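Arginyl-tRNA synthetase, putative (Plasmodium falciparum, PDB 5JLD) probably catalyses the ATP-dependent attachment of L-arginine to tRNA(Arg), as a class I aminoacyl-tRNA synthetase. Local coordinates at residues 163-166 / 171-174. Numbering follows the deposited sequence.
Sequences RVFE and NTHR
A two-pronged salt bridge between Glu166 and Arg174, with Thr172 packed beside it, ties the last turn of helix 149-167 to the start of strand 171-176, on the two sides of the short connection between them, in the beta-alpha-beta unit of the class I catalytic domain. The carboxylate takes the guanidinium side-on. Arg174 NE reaches Glu166 OE2 at 2.7 Å on its syn lone pair, almost straight at 171°, while Arg174 NH2 donates to Glu166 OE1 at 3.0 Å, on the syn side but tilted out of the carboxylate plane. With the two planes only 27° apart, this pairing restrains the rotation of both groups. A water 2.8 Å from Thr172 O also donates to Glu166 OE2, though that second distance is short enough to be taken with caution. Thr172 OG1 lies beside its own backbone N (chi1 -51°), where it meets Phe165 CB at 3.3 Å and hydrogen-bonds to the carbonyl of Ile170. Arg163 brings its CG to the edge of the Arg174 guanidinium, 3.8 Å from Arg174 NH2. The two arginines share Asp159, one turn before Arg163, which bridges to both and probably offsets their like charges. Phe165 sends its ring away from the strand segment toward Val134 of strand 133-137 and Leu530 of helix 522-532, and strand 171-176 itself runs parallel between strands 133-137 and 271-272.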
loop_
_atom_site.group_PDB
_atom_site.type_symbol
_atom_site.label_atom_id
_atom_site.label_comp_id
_atom_site.label_asym_id
_atom_site.label_seq_id
_atom_site.Cartn_x
_atom_site.Cartn_y
_atom_site.Cartn_z
ATOM N N ARG A 163 6.119 -2.640 -1.604
ATOM C CA ARG A 163 6.576 -2.474 -2.963
ATOM C C ARG A 163 6.639 -0.968 -3.285
ATOM O O ARG A 163 7.523 -0.529 -4.017
ATOM C CB ARG A 163 5.654 -3.203 -3.945
ATOM C CG ARG A 163 5.680 -4.718 -3.887
ATOM C CD ARG A 163 5.088 -5.332 -5.176
ATOM N NE ARG A 163 4.897 -6.778 -5.076
ATOM C CZ ARG A 163 4.886 -7.622 -6.110
ATOM N NH1 ARG A 163 5.045 -7.172 -7.346
ATOM N NH2 ARG A 163 4.702 -8.930 -5.906
ATOM N N VAL A 164 5.722 -0.190 -2.711
ATOM C CA VAL A 164 5.736 1.257 -2.913
ATOM C C VAL A 164 7.018 1.835 -2.341
ATOM O O VAL A 164 7.733 2.548 -3.038
ATOM C CB VAL A 164 4.514 1.955 -2.278
ATOM C CG1 VAL A 164 4.755 3.447 -2.145
ATOM C CG2 VAL A 164 3.257 1.697 -3.110
ATOM N N PHE A 165 7.341 1.495 -1.094
ATOM C CA PHE A 165 8.583 2.029 -0.514
ATOM C C PHE A 165 9.861 1.543 -1.217
ATOM O O PHE A 165 10.833 2.307 -1.356
ATOM C CB PHE A 165 8.647 1.712 0.978
ATOM C CG PHE A 165 7.764 2.600 1.800
ATOM C CD1 PHE A 165 8.110 3.919 2.028
ATOM C CD2 PHE A 165 6.570 2.129 2.301
ATOM C CE1 PHE A 165 7.304 4.734 2.768
ATOM C CE2 PHE A 165 5.753 2.945 3.044
ATOM C CZ PHE A 165 6.122 4.244 3.288
ATOM N N GLU A 166 9.853 0.298 -1.691
ATOM C CA GLU A 166 10.993 -0.245 -2.433
ATOM C C GLU A 166 11.144 0.482 -3.794
ATOM O O GLU A 166 12.259 0.719 -4.281
ATOM C CB GLU A 166 10.828 -1.772 -2.598
ATOM C CG GLU A 166 10.998 -2.517 -1.241
ATOM C CD GLU A 166 10.368 -3.917 -1.160
ATOM O OE1 GLU A 166 9.734 -4.381 -2.134
ATOM O OE2 GLU A 166 10.505 -4.561 -0.092
ATOM N N ASN A 171 14.768 1.811 2.495
ATOM C CA ASN A 171 15.117 0.620 3.270
ATOM C C ASN A 171 13.860 0.108 3.988
ATOM O O ASN A 171 13.365 0.715 4.944
ATOM C CB ASN A 171 16.247 0.926 4.270
ATOM C CG ASN A 171 16.707 -0.320 5.040
ATOM O OD1 ASN A 171 16.839 -1.409 4.468
ATOM N ND2 ASN A 171 16.946 -0.159 6.344
ATOM N N THR A 172 13.330 -1.008 3.519
ATOM C CA THR A 172 11.993 -1.416 3.956
ATOM C C THR A 172 12.006 -2.780 4.632
ATOM O O THR A 172 12.479 -3.753 4.034
ATOM C CB THR A 172 11.035 -1.438 2.753
ATOM O OG1 THR A 172 11.150 -0.189 2.069
ATOM C CG2 THR A 172 9.600 -1.624 3.204
ATOM N N HIS A 173 11.527 -2.851 5.879
ATOM C CA HIS A 173 11.501 -4.128 6.604
ATOM C C HIS A 173 10.134 -4.779 6.432
ATOM O O HIS A 173 9.127 -4.252 6.912
ATOM C CB HIS A 173 11.783 -3.952 8.109
ATOM C CG HIS A 173 13.113 -3.351 8.435
ATOM N ND1 HIS A 173 14.250 -4.106 8.637
ATOM C CD2 HIS A 173 13.485 -2.058 8.626
ATOM C CE1 HIS A 173 15.265 -3.309 8.920
ATOM N NE2 HIS A 173 14.825 -2.063 8.923
ATOM N N ARG A 174 10.103 -5.917 5.751
ATOM C CA ARG A 174 8.893 -6.726 5.627
ATOM C C ARG A 174 8.779 -7.704 6.814
ATOM O O ARG A 174 9.509 -8.705 6.889
ATOM C CB ARG A 174 8.914 -7.491 4.310
ATOM C CG ARG A 174 9.047 -6.582 3.106
ATOM C CD ARG A 174 9.506 -7.368 1.897
ATOM N NE ARG A 174 9.100 -6.674 0.677
ATOM C CZ ARG A 174 8.000 -6.974 -0.000
ATOM N NH1 ARG A 174 7.213 -7.942 0.450
ATOM N NH2 ARG A 174 7.671 -6.291 -1.102
HETATM O O HOH W 1 12.559 -4.540 1.346
#